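Long-range contacts in Adhesin/invasin TibA autotransporter (Escherichia coli, PDB 4Q1Q), which mediates adhesion to and invasion of human intestinal epithelial cells, drives bacterial aggregation through contacts between its own molecules, and enhances biofilm formation: residues Q215-G221 / H235-N241; V255-A261 / N275-S281. All coordinates share one frame; numbering follows the deposited sequence.

Overall arrangement
Both contacts join successive coils in the C-terminal part of the parallel beta-helix, a fragment of the TibA passenger. Their centres lie 11 Å apart, and contact 2 follows contact 1 along the chain. Contact 1 pairs strands 214-217 and 233-236 and the turns after them. It is regular, with five backbone hydrogen bonds and two tyrosines side by side. Contact 2 is nearer the end of the modelled chain. Its second segment is an irregular loop, more exposed, with two backbone bonds and small apolar side chains. His235 of contact 1 bonds to Glu256 of contact 2. Both contacts carry heptosylated serines, and the sugar on Ser260 touches both.

Contact 1: residues Q215-G221 / H235-N241; sequences QYVSSGG and HVYIDGN. With 289 (D-glycero-alpha-D-manno-heptopyranose), chain T; 289 (D-glycero-alpha-D-manno-heptopyranose), chain U; 289 (D-glycero-alpha-D-manno-heptopyranose), chain B; 289 (D-glycero-alpha-D-manno-heptopyranose), chain Q.
Tyr216 and Tyr237 lie side by side on two successive coils of the parallel beta-helix and point the same way, with Tyr216 CD1 3.7 Å from Tyr237 OH. Tyr216 also meets the ring of Tyr198 on the preceding coil. The first torsion of Tyr237 sets CG beside the backbone N (chi1 -65°). The ring then lies between a sugar and a histidine. O3 of the heptose on Ser218 sits 3.4 Å above one face of the Tyr237 ring, toward its rim. CD2 of His235 lies over the opposite face. In turn, the Tyr237 hydroxyl stands above the centre of the His235 imidazole, whose NE2 bonds to Glu256 OE1.

Val217 O lies in the plane of the Tyr237 ring, at its edge, and also accepts a hydrogen bond from Tyr237 N at 2.8 Å. Two further bonds, His235 N to Gln215 O and Val217 N to His235 O, complete the parallel pairing. Val217 turns to the other side of the strand from Tyr216, where its CB is 4.2 Å from Val236 CG1.

Type II turns follow the strands, from Ser218 to Gly221 and from Tyr237 to Gly240. Ser218 and Ser219 both carry O-linked heptose. Gly220 N reaches Asp239 O at 3.1 Å, from 49° out of the carbonyl plane. Water 1 bridges Ser219 N and Ile238 O. Asp239 CB rests 3.6 Å from Ser219 OG, the oxygen that holds the sugar.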
ATOM      1  N   GLN A 215      14.247  -3.280 -10.031  1.00 42.73           N
ATOM      2  CA  GLN A 215      14.417  -3.357  -8.589  1.00 42.53           C
ATOM      3  C   GLN A 215      15.791  -2.781  -8.274  1.00 43.75           C
ATOM      4  O   GLN A 215      16.778  -3.164  -8.888  1.00 44.76           O
ATOM      5  CB  GLN A 215      14.352  -4.793  -8.087  1.00 43.45           C
ATOM      6  CG  GLN A 215      14.483  -4.950  -6.577  1.00 39.90           C
ATOM      7  CD  GLN A 215      14.544  -6.418  -6.197  1.00 50.25           C
ATOM      8  OE1 GLN A 215      15.531  -7.101  -6.482  1.00 51.49           O
ATOM      9  NE2 GLN A 215      13.504  -6.907  -5.521  1.00 53.72           N
ATOM     10  N   TYR A 216      15.828  -1.907  -7.275  1.00 44.55           N
ATOM     11  CA  TYR A 216      17.054  -1.253  -6.857  1.00 42.66           C
ATOM     12  C   TYR A 216      17.399  -1.652  -5.434  1.00 38.06           C
ATOM     13  O   TYR A 216      16.659  -1.324  -4.517  1.00 40.11           O
ATOM     14  CB  TYR A 216      16.849   0.258  -6.925  1.00 43.11           C
ATOM     15  CG  TYR A 216      16.354   0.782  -8.253  1.00 41.68           C
ATOM     16  CD1 TYR A 216      17.221   1.005  -9.319  1.00 45.94           C
ATOM     17  CD2 TYR A 216      15.020   1.117  -8.413  1.00 44.09           C
ATOM     18  CE1 TYR A 216      16.770   1.516 -10.528  1.00 44.37           C
ATOM     19  CE2 TYR A 216      14.560   1.639  -9.607  1.00 46.08           C
ATOM     20  CZ  TYR A 216      15.430   1.812 -10.660  1.00 47.36           C
ATOM     21  OH  TYR A 216      14.893   2.283 -11.826  1.00 53.13           O
ATOM     22  N   VAL A 217      18.500  -2.372  -5.251  1.00 40.64           N
ATOM     23  CA  VAL A 217      18.848  -2.854  -3.926  1.00 40.21           C
ATOM     24  C   VAL A 217      19.963  -1.977  -3.362  1.00 39.44           C
ATOM     25  O   VAL A 217      21.112  -2.039  -3.780  1.00 44.58           O
ATOM     26  CB  VAL A 217      19.250  -4.340  -3.969  1.00 40.03           C
ATOM     27  CG1 VAL A 217      19.456  -4.902  -2.573  1.00 39.34           C
ATOM     28  CG2 VAL A 217      18.155  -5.117  -4.693  1.00 43.37           C
ATOM     29  N   SER A 218      19.637  -1.188  -2.352  1.00 43.86           N
ATOM     30  CA  SER A 218      20.638  -0.299  -1.790  1.00 43.37           C
ATOM     31  C   SER A 218      21.058  -0.813  -0.427  1.00 47.70           C
ATOM     32  O   SER A 218      20.644  -1.890   0.012  1.00 44.74           O
ATOM     33  CB  SER A 218      20.089   1.115  -1.684  1.00 39.38           C
ATOM     34  OG  SER A 218      19.955   1.637  -2.988  1.00 43.37           O
ATOM     35  N   SER A 219      21.968  -0.042   0.160  1.00 52.10           N
ATOM     36  CA  SER A 219      22.652  -0.379   1.395  1.00 49.72           C
ATOM     37  C   SER A 219      21.735  -0.948   2.470  1.00 44.50           C
ATOM     38  O   SER A 219      20.737  -0.342   2.881  1.00 44.11           O
ATOM     39  CB  SER A 219      23.383   0.862   1.918  1.00 52.79           C
ATOM     40  OG  SER A 219      24.218   0.513   3.011  1.00 64.74           O
ATOM     41  N   GLY A 220      22.101  -2.144   2.919  1.00 43.67           N
ATOM     42  CA  GLY A 220      21.332  -2.834   3.942  1.00 46.48           C
ATOM     43  C   GLY A 220      20.157  -3.594   3.347  1.00 49.68           C
ATOM     44  O   GLY A 220      19.512  -4.348   4.063  1.00 47.19           O
ATOM     45  N   GLY A 221      19.843  -3.381   2.071  1.00 42.89           N
ATOM     46  CA  GLY A 221      18.692  -4.037   1.463  1.00 45.14           C
ATOM     47  C   GLY A 221      19.028  -5.441   1.040  1.00 41.84           C
ATOM     48  O   GLY A 221      20.184  -5.779   0.778  1.00 45.94           O
ATOM     49  N   HIS A 235      19.067  -4.085  -9.978  1.00 46.25           N
ATOM     50  CA  HIS A 235      20.243  -3.222  -9.820  1.00 44.70           C
ATOM     51  C   HIS A 235      20.712  -3.217  -8.364  1.00 38.68           C
ATOM     52  O   HIS A 235      19.982  -2.767  -7.486  1.00 40.32           O
ATOM     53  CB  HIS A 235      19.926  -1.798 -10.296  1.00 46.71           C
ATOM     54  CG  HIS A 235      21.122  -1.042 -10.794  1.00 52.70           C
ATOM     55  ND1 HIS A 235      21.157  -0.450 -12.039  1.00 56.03           N
ATOM     56  CD2 HIS A 235      22.355  -0.863 -10.259  1.00 51.72           C
ATOM     57  CE1 HIS A 235      22.344   0.097 -12.233  1.00 56.21           C
ATOM     58  NE2 HIS A 235      23.095  -0.146 -11.172  1.00 56.31           N
ATOM     59  N   VAL A 236      21.916  -3.720  -8.104  1.00 39.76           N
ATOM     60  CA  VAL A 236      22.430  -3.822  -6.743  1.00 39.47           C
ATOM     61  C   VAL A 236      23.525  -2.782  -6.484  1.00 42.70           C
ATOM     62  O   VAL A 236      24.519  -2.752  -7.208  1.00 39.91           O
ATOM     63  CB  VAL A 236      23.014  -5.211  -6.467  1.00 42.90           C
ATOM     64  CG1 VAL A 236      23.241  -5.360  -4.966  1.00 40.09           C
ATOM     65  CG2 VAL A 236      22.091  -6.307  -6.994  1.00 43.42           C
ATOM     66  N   TYR A 237      23.356  -1.966  -5.446  1.00 38.02           N
ATOM     67  CA  TYR A 237      24.281  -0.872  -5.168  1.00 42.60           C
ATOM     68  C   TYR A 237      25.144  -1.295  -3.989  1.00 44.14           C
ATOM     69  O   TYR A 237      25.023  -2.421  -3.491  1.00 48.38           O
ATOM     70  CB  TYR A 237      23.567   0.449  -4.891  1.00 41.37           C
ATOM     71  CG  TYR A 237      22.829   0.926  -6.104  1.00 45.73           C
ATOM     72  CD1 TYR A 237      21.547   0.474  -6.359  1.00 50.22           C
ATOM     73  CD2 TYR A 237      23.397   1.844  -6.973  1.00 52.65           C
ATOM     74  CE1 TYR A 237      20.846   0.907  -7.467  1.00 51.63           C
ATOM     75  CE2 TYR A 237      22.707   2.295  -8.081  1.00 54.90           C
ATOM     76  CZ  TYR A 237      21.435   1.820  -8.315  1.00 59.75           C
ATOM     77  OH  TYR A 237      20.742   2.230  -9.426  1.00 56.58           O
ATOM     78  N   ILE A 238      26.038  -0.392  -3.600  1.00 47.43           N
ATOM     79  CA  ILE A 238      27.040  -0.693  -2.591  1.00 44.56           C
ATOM     80  C   ILE A 238      26.357  -1.155  -1.313  1.00 42.51           C
ATOM     81  O   ILE A 238      25.459  -0.493  -0.821  1.00 46.30           O
ATOM     82  CB  ILE A 238      28.064   0.445  -2.349  1.00 47.69           C
ATOM     83  CG1 ILE A 238      28.997   0.038  -1.200  1.00 51.32           C
ATOM     84  CG2 ILE A 238      27.409   1.794  -2.089  1.00 45.89           C
ATOM     85  CD1 ILE A 238      30.415   0.560  -1.351  1.00 57.49           C
ATOM     86  N   ASP A 239      26.794  -2.314  -0.819  1.00 44.97           N
ATOM     87  CA  ASP A 239      26.352  -2.900   0.432  1.00 44.92           C
ATOM     88  C   ASP A 239      24.910  -3.401   0.339  1.00 49.60           C
ATOM     89  O   ASP A 239      24.327  -3.725   1.373  1.00 49.23           O
ATOM     90  CB  ASP A 239      26.508  -1.910   1.591  1.00 53.37           C
ATOM     91  CG  ASP A 239      27.966  -1.630   1.951  1.00 53.44           C
ATOM     92  OD1 ASP A 239      28.781  -2.576   1.990  1.00 56.07           O
ATOM     93  OD2 ASP A 239      28.305  -0.456   2.200  1.00 63.48           O
ATOM     94  N   GLY A 240      24.363  -3.488  -0.873  1.00 41.76           N
ATOM     95  CA  GLY A 240      23.114  -4.222  -1.113  1.00 43.43           C
ATOM     96  C   GLY A 240      23.431  -5.674  -1.370  1.00 44.36           C
ATOM     97  O   GLY A 240      24.529  -5.959  -1.860  1.00 42.65           O
ATOM     98  N   ASN A 241      22.502  -6.569  -1.025  1.00 39.49           N
ATOM     99  CA  ASN A 241      22.672  -8.008  -1.250  1.00 44.90           C
ATOM    100  C   ASN A 241      21.505  -8.647  -1.962  1.00 44.72           C
ATOM    101  O   ASN A 241      20.367  -8.314  -1.668  1.00 43.38           O
ATOM    102  CB  ASN A 241      22.746  -8.797   0.049  1.00 49.50           C
ATOM    103  CG  ASN A 241      24.077  -8.622   0.727  1.00 57.68           C
ATOM    104  OD1 ASN A 241      25.014  -9.393   0.503  1.00 58.76           O
ATOM    105  ND2 ASN A 241      24.184  -7.549   1.489  1.00 56.21           N
TER
HETATM  106  O7  289 T 418      21.610   5.341   0.748  1.00 83.23           O
HETATM  107  C7  289 T 418      20.913   4.317   0.032  1.00 60.52           C
HETATM  108  C6  289 T 418      20.230   4.971  -1.159  1.00 62.82           C
HETATM  109  O6  289 T 418      20.729   6.298  -1.340  1.00 78.71           O
HETATM  110  C5  289 T 418      20.440   4.188  -2.446  1.00 55.51           C
HETATM  111  O5  289 T 418      19.152   3.598  -2.612  1.00 49.34           O
HETATM  112  C1  289 T 418      19.167   2.522  -3.524  1.00 48.18           C
HETATM  113  C2  289 T 418      19.473   3.130  -4.880  1.00 49.37           C
HETATM  114  O2  289 T 418      18.359   3.945  -5.253  1.00 48.05           O
HETATM  115  C3  289 T 418      20.788   3.905  -4.839  1.00 49.07           C
HETATM  116  O3  289 T 418      21.034   4.528  -6.110  1.00 51.17           O
HETATM  117  C4  289 T 418      20.762   4.940  -3.730  1.00 52.62           C
HETATM  118  O4  289 T 418      22.045   5.572  -3.751  1.00 58.81           O
HETATM  119  O7  289 U 419      23.167   5.564   6.158  1.00 65.13           O
HETATM  120  C7  289 U 419      23.354   4.485   5.241  1.00 77.07           C
HETATM  121  C6  289 U 419      23.133   3.186   6.012  1.00 73.75           C
HETATM  122  O6  289 U 419      21.753   2.936   6.270  1.00 74.20           O
HETATM  123  C5  289 U 419      23.579   1.948   5.257  1.00 60.84           C
HETATM  124  O5  289 U 419      24.345   2.338   4.117  1.00 57.62           O
HETATM  125  C1  289 U 419      25.125   1.280   3.557  1.00 67.91           C
HETATM  126  C2  289 U 419      26.089   0.798   4.634  1.00 64.21           C
HETATM  127  O2  289 U 419      26.813   1.903   5.188  1.00 70.09           O
HETATM  128  C3  289 U 419      25.188   0.073   5.628  1.00 63.29           C
HETATM  129  O3  289 U 419      25.852  -0.635   6.676  1.00 72.15           O
HETATM  130  C4  289 U 419      24.315   1.116   6.293  1.00 63.20           C
HETATM  131  O4  289 U 419      23.372   0.425   7.115  1.00 74.36           O
HETATM  132  O7  289 B 435      28.589  -6.816   4.897  1.00121.83           O
HETATM  133  C7  289 B 435      27.374  -7.112   4.197  1.00124.98           C
HETATM  134  C6  289 B 435      27.350  -6.668   2.729  1.00118.94           C
HETATM  135  O6  289 B 435      28.145  -5.502   2.472  1.00 98.58           O
HETATM  136  C5  289 B 435      27.801  -7.752   1.745  1.00116.25           C
HETATM  137  O5  289 B 435      28.014  -7.111   0.483  1.00110.52           O
HETATM  138  C1  289 B 435      28.260  -8.049  -0.567  1.00108.29           C
HETATM  139  C2  289 B 435      29.638  -8.650  -0.298  1.00114.43           C
HETATM  140  O2  289 B 435      30.685  -7.681  -0.162  1.00107.62           O
HETATM  141  C3  289 B 435      29.553  -9.437   1.006  1.00114.87           C
HETATM  142  O3  289 B 435      30.844  -9.978   1.307  1.00110.16           O
HETATM  143  C4  289 B 435      29.047  -8.548   2.139  1.00115.96           C
HETATM  144  O4  289 B 435      28.743  -9.411   3.238  1.00115.38           O
HETATM  145  O7  289 Q 415      19.228  -1.891  11.281  1.00 84.37           O
HETATM  146  C7  289 Q 415      18.823  -0.548  10.986  1.00 88.74           C
HETATM  147  C6  289 Q 415      19.788   0.054   9.971  1.00 80.41           C
HETATM  148  O6  289 Q 415      21.038  -0.628  10.070  1.00 89.41           O
HETATM  149  C5  289 Q 415      19.222  -0.033   8.556  1.00 72.41           C
HETATM  150  O5  289 Q 415      18.212   0.979   8.563  1.00 65.68           O
HETATM  151  C1  289 Q 415      17.497   1.239   7.356  1.00 62.82           C
HETATM  152  C2  289 Q 415      18.528   1.730   6.353  1.00 68.55           C
HETATM  153  O2  289 Q 415      19.058   2.976   6.816  1.00 76.97           O
HETATM  154  C3  289 Q 415      19.579   0.633   6.161  1.00 68.30           C
HETATM  155  O3  289 Q 415      20.579   1.058   5.230  1.00 67.03           O
HETATM  156  C4  289 Q 415      20.259   0.232   7.466  1.00 68.68           C
HETATM  157  O4  289 Q 415      21.128  -0.860   7.148  1.00 64.07           O
HETATM  158  O   HOH W   1      23.643   1.543  -1.664  1.00 48.92           O
HETATM  159  O   HOH W   2      22.279  -5.786   2.358  1.00 56.50           O

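Contact 2: residues V255-A261 / N275-S281; sequences VEAGGSA and NTSAAVS. With 289 (D-glycero-alpha-D-manno-heptopyranose), chain C; 289 (D-glycero-alpha-D-manno-heptopyranose), chain B.
Val255 packs its two methyls on Ala279 and Val280 of the last modelled coil of the parallel beta-helix. CG1, placed anti to the backbone N (chi1 -176°), meets Ala279 CB at 4.0 Å. The second methyl, CG2, touches Val280 CG2 at 3.8 Å, the two valine side chains crossing at a slant. The carbonyl of Val255 is joined to the loop by water 3, which donates to Val255 O and accepts from Asn275 N.

Glu256 opens a type II turn that ends at Gly259. Its carboxylate is drawn to the preceding coil, where His235 holds OE1. Ala257 lies at the surface, and its CB is 3.7 Å from Thr276 OG1. Gly258 takes the positive phi of this turn, and Gly259 N closes it on Glu256 O.

Ser260 carries a heptose through OG. Its CA makes a CH···O contact with Ala279 O. That same oxygen accepts the Ala261 N-H at 2.9 Å. Ala261 then sets its CB against Val280 CG2, 3.9 Å away. CG2 of Val280 thus touches both Val255 and Ala261; the Val280 side chain also packs on Val264. The final link is bent: Ser281 N reaches Ala261 O at 3.1 Å, from 44° out of the carbonyl plane.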
ATOM      1  N   VAL A 255      25.495  -5.306 -10.856  1.00 39.23           N
ATOM      2  CA  VAL A 255      26.023  -5.169  -9.508  1.00 36.87           C
ATOM      3  C   VAL A 255      27.094  -4.082  -9.500  1.00 41.05           C
ATOM      4  O   VAL A 255      28.088  -4.166 -10.210  1.00 38.43           O
ATOM      5  CB  VAL A 255      26.588  -6.513  -9.016  1.00 42.65           C
ATOM      6  CG1 VAL A 255      27.060  -6.443  -7.569  1.00 42.90           C
ATOM      7  CG2 VAL A 255      25.525  -7.593  -9.171  1.00 43.88           C
ATOM      8  N   GLU A 256      26.881  -3.032  -8.723  1.00 42.79           N
ATOM      9  CA  GLU A 256      27.882  -1.977  -8.624  1.00 46.70           C
ATOM     10  C   GLU A 256      28.960  -2.408  -7.648  1.00 47.86           C
ATOM     11  O   GLU A 256      28.770  -3.336  -6.860  1.00 47.05           O
ATOM     12  CB  GLU A 256      27.295  -0.674  -8.092  1.00 46.78           C
ATOM     13  CG  GLU A 256      26.048  -0.213  -8.815  1.00 53.90           C
ATOM     14  CD  GLU A 256      26.377   0.500 -10.113  1.00 67.58           C
ATOM     15  OE1 GLU A 256      25.434   0.999 -10.766  1.00 63.79           O
ATOM     16  OE2 GLU A 256      27.577   0.563 -10.461  1.00 76.35           O
ATOM     17  N   ALA A 257      30.103  -1.734  -7.713  1.00 49.44           N
ATOM     18  CA  ALA A 257      31.233  -2.105  -6.877  1.00 49.35           C
ATOM     19  C   ALA A 257      30.779  -2.069  -5.430  1.00 45.16           C
ATOM     20  O   ALA A 257      30.095  -1.134  -5.025  1.00 44.72           O
ATOM     21  CB  ALA A 257      32.420  -1.185  -7.123  1.00 52.33           C
ATOM     22  N   GLY A 258      31.119  -3.110  -4.676  1.00 48.78           N
ATOM     23  CA  GLY A 258      30.656  -3.231  -3.296  1.00 45.21           C
ATOM     24  C   GLY A 258      29.252  -3.775  -3.073  1.00 56.21           C
ATOM     25  O   GLY A 258      28.844  -3.883  -1.911  1.00 50.82           O
ATOM     26  N   GLY A 259      28.489  -4.071  -4.127  1.00 43.71           N
ATOM     27  CA  GLY A 259      27.200  -4.739  -3.965  1.00 43.63           C
ATOM     28  C   GLY A 259      27.473  -6.231  -3.951  1.00 48.03           C
ATOM     29  O   GLY A 259      28.576  -6.601  -4.330  1.00 47.07           O
ATOM     30  N   SER A 260      26.545  -7.102  -3.552  1.00 47.51           N
ATOM     31  CA  SER A 260      26.768  -8.543  -3.714  1.00 50.39           C
ATOM     32  C   SER A 260      25.564  -9.355  -4.164  1.00 44.65           C
ATOM     33  O   SER A 260      24.416  -9.092  -3.825  1.00 46.06           O
ATOM     34  CB  SER A 260      27.311  -9.204  -2.444  1.00 58.57           C
ATOM     35  OG  SER A 260      27.220  -8.375  -1.294  1.00 72.44           O
ATOM     36  N   ALA A 261      25.869 -10.422  -4.888  1.00 46.67           N
ATOM     37  CA  ALA A 261      24.858 -11.351  -5.362  1.00 48.01           C
ATOM     38  C   ALA A 261      25.376 -12.758  -5.114  1.00 55.84           C
ATOM     39  O   ALA A 261      26.577 -13.017  -5.215  1.00 55.90           O
ATOM     40  CB  ALA A 261      24.570 -11.147  -6.840  1.00 46.19           C
ATOM     41  N   ASN A 275      31.337  -5.024 -11.252  1.00 40.48           N
ATOM     42  CA  ASN A 275      32.349  -3.973 -11.186  1.00 44.32           C
ATOM     43  C   ASN A 275      33.479  -4.190 -10.179  1.00 45.08           C
ATOM     44  O   ASN A 275      34.242  -3.273  -9.870  1.00 46.95           O
ATOM     45  CB  ASN A 275      31.661  -2.630 -10.946  1.00 48.75           C
ATOM     46  CG  ASN A 275      30.668  -2.329 -12.046  1.00 51.58           C
ATOM     47  OD1 ASN A 275      29.498  -2.700 -11.988  1.00 57.60           O
ATOM     48  ND2 ASN A 275      31.180  -1.786 -13.127  1.00 51.06           N
ATOM     49  N   THR A 276      33.613  -5.444  -9.775  1.00 44.46           N
ATOM     50  CA  THR A 276      34.528  -5.958  -8.771  1.00 52.60           C
ATOM     51  C   THR A 276      34.578  -7.466  -9.052  1.00 47.02           C
ATOM     52  O   THR A 276      33.598  -8.024  -9.533  1.00 47.06           O
ATOM     53  CB  THR A 276      33.922  -5.715  -7.375  1.00 63.74           C
ATOM     54  OG1 THR A 276      34.208  -4.380  -6.942  1.00 59.96           O
ATOM     55  CG2 THR A 276      34.420  -6.740  -6.365  1.00 66.86           C
ATOM     56  N   SER A 277      35.641  -8.185  -8.719  1.00 48.18           N
ATOM     57  CA  SER A 277      35.685  -9.605  -9.058  1.00 54.02           C
ATOM     58  C   SER A 277      34.907 -10.569  -8.163  1.00 57.78           C
ATOM     59  O   SER A 277      34.545 -11.665  -8.588  1.00 65.07           O
ATOM     60  CB  SER A 277      37.130 -10.097  -9.048  1.00 50.07           C
ATOM     61  OG  SER A 277      37.636  -9.987  -7.731  1.00 60.53           O
ATOM     62  N   ALA A 278      34.739 -10.262  -6.889  1.00 65.11           N
ATOM     63  CA  ALA A 278      34.073 -11.252  -6.035  1.00 68.14           C
ATOM     64  C   ALA A 278      32.620 -10.822  -5.793  1.00 65.65           C
ATOM     65  O   ALA A 278      32.074 -10.965  -4.700  1.00 67.40           O
ATOM     66  CB  ALA A 278      34.862 -11.454  -4.746  1.00 63.44           C
ATOM     67  N   ALA A 279      31.981 -10.289  -6.831  1.00 61.25           N
ATOM     68  CA  ALA A 279      30.688  -9.634  -6.659  1.00 69.67           C
ATOM     69  C   ALA A 279      29.527 -10.622  -6.737  1.00 65.09           C
ATOM     70  O   ALA A 279      28.517 -10.448  -6.059  1.00 54.93           O
ATOM     71  CB  ALA A 279      30.504  -8.537  -7.700  1.00 66.03           C
ATOM     72  N   VAL A 280      29.669 -11.649  -7.569  1.00 64.11           N
ATOM     73  CA  VAL A 280      28.555 -12.531  -7.904  1.00 66.95           C
ATOM     74  C   VAL A 280      28.927 -14.008  -7.784  1.00 73.97           C
ATOM     75  O   VAL A 280      30.002 -14.390  -8.244  1.00 70.00           O
ATOM     76  CB  VAL A 280      28.088 -12.255  -9.346  1.00 62.29           C
ATOM     77  CG1 VAL A 280      27.070 -13.285  -9.804  1.00 72.53           C
ATOM     78  CG2 VAL A 280      27.492 -10.861  -9.471  1.00 66.03           C
ATOM     79  N   SER A 281      28.041 -14.820  -7.207  1.00 74.69           N
ATOM     80  CA  SER A 281      28.261 -16.257  -7.025  1.00 80.42           C
ATOM     81  C   SER A 281      27.221 -17.105  -7.760  1.00 81.08           C
ATOM     82  O   SER A 281      26.036 -17.069  -7.425  1.00 73.90           O
ATOM     83  CB  SER A 281      28.242 -16.659  -5.545  1.00 75.70           C
ATOM     84  OG  SER A 281      29.131 -15.882  -4.758  1.00 83.80           O
TER
HETATM   85  O7  289 C 428      40.071 -10.645 -10.741  1.00 62.93           O
HETATM   86  C7  289 C 428      41.097  -9.863 -10.107  1.00 60.36           C
HETATM   87  C6  289 C 428      41.331 -10.312  -8.675  1.00 69.58           C
HETATM   88  O6  289 C 428      42.575  -9.751  -8.250  1.00 85.52           O
HETATM   89  C5  289 C 428      40.157  -9.865  -7.808  1.00 64.09           C
HETATM   90  O5  289 C 428      39.240 -10.949  -7.936  1.00 61.44           O
HETATM   91  C1  289 C 428      38.127 -10.983  -7.040  1.00 69.76           C
HETATM   92  C2  289 C 428      38.730 -11.105  -5.644  1.00 70.36           C
HETATM   93  O2  289 C 428      39.655 -12.193  -5.543  1.00 59.05           O
HETATM   94  C3  289 C 428      39.370  -9.740  -5.415  1.00 68.81           C
HETATM   95  O3  289 C 428      39.718  -9.631  -4.035  1.00 71.28           O
HETATM   96  C4  289 C 428      40.541  -9.551  -6.369  1.00 66.99           C
HETATM   97  O4  289 C 428      40.968  -8.187  -6.394  1.00 73.19           O
HETATM   98  O7  289 B 435      28.589  -6.816   4.897  1.00121.83           O
HETATM   99  C7  289 B 435      27.374  -7.112   4.197  1.00124.98           C
HETATM  100  C6  289 B 435      27.350  -6.668   2.729  1.00118.94           C
HETATM  101  O6  289 B 435      28.145  -5.502   2.472  1.00 98.58           O
HETATM  102  C5  289 B 435      27.801  -7.752   1.745  1.00116.25           C
HETATM  103  O5  289 B 435      28.014  -7.111   0.483  1.00110.52           O
HETATM  104  C1  289 B 435      28.260  -8.049  -0.567  1.00108.29           C
HETATM  105  C2  289 B 435      29.638  -8.650  -0.298  1.00114.43           C
HETATM  106  O2  289 B 435      30.685  -7.681  -0.162  1.00107.62           O
HETATM  107  C3  289 B 435      29.553  -9.437   1.006  1.00114.87           C
HETATM  108  O3  289 B 435      30.844  -9.978   1.307  1.00110.16           O
HETATM  109  C4  289 B 435      29.047  -8.548   2.139  1.00115.96           C
HETATM  110  O4  289 B 435      28.743  -9.411   3.238  1.00115.38           O
HETATM  111  O   HOH W   3      30.346  -5.350  -8.754  1.00 45.91           O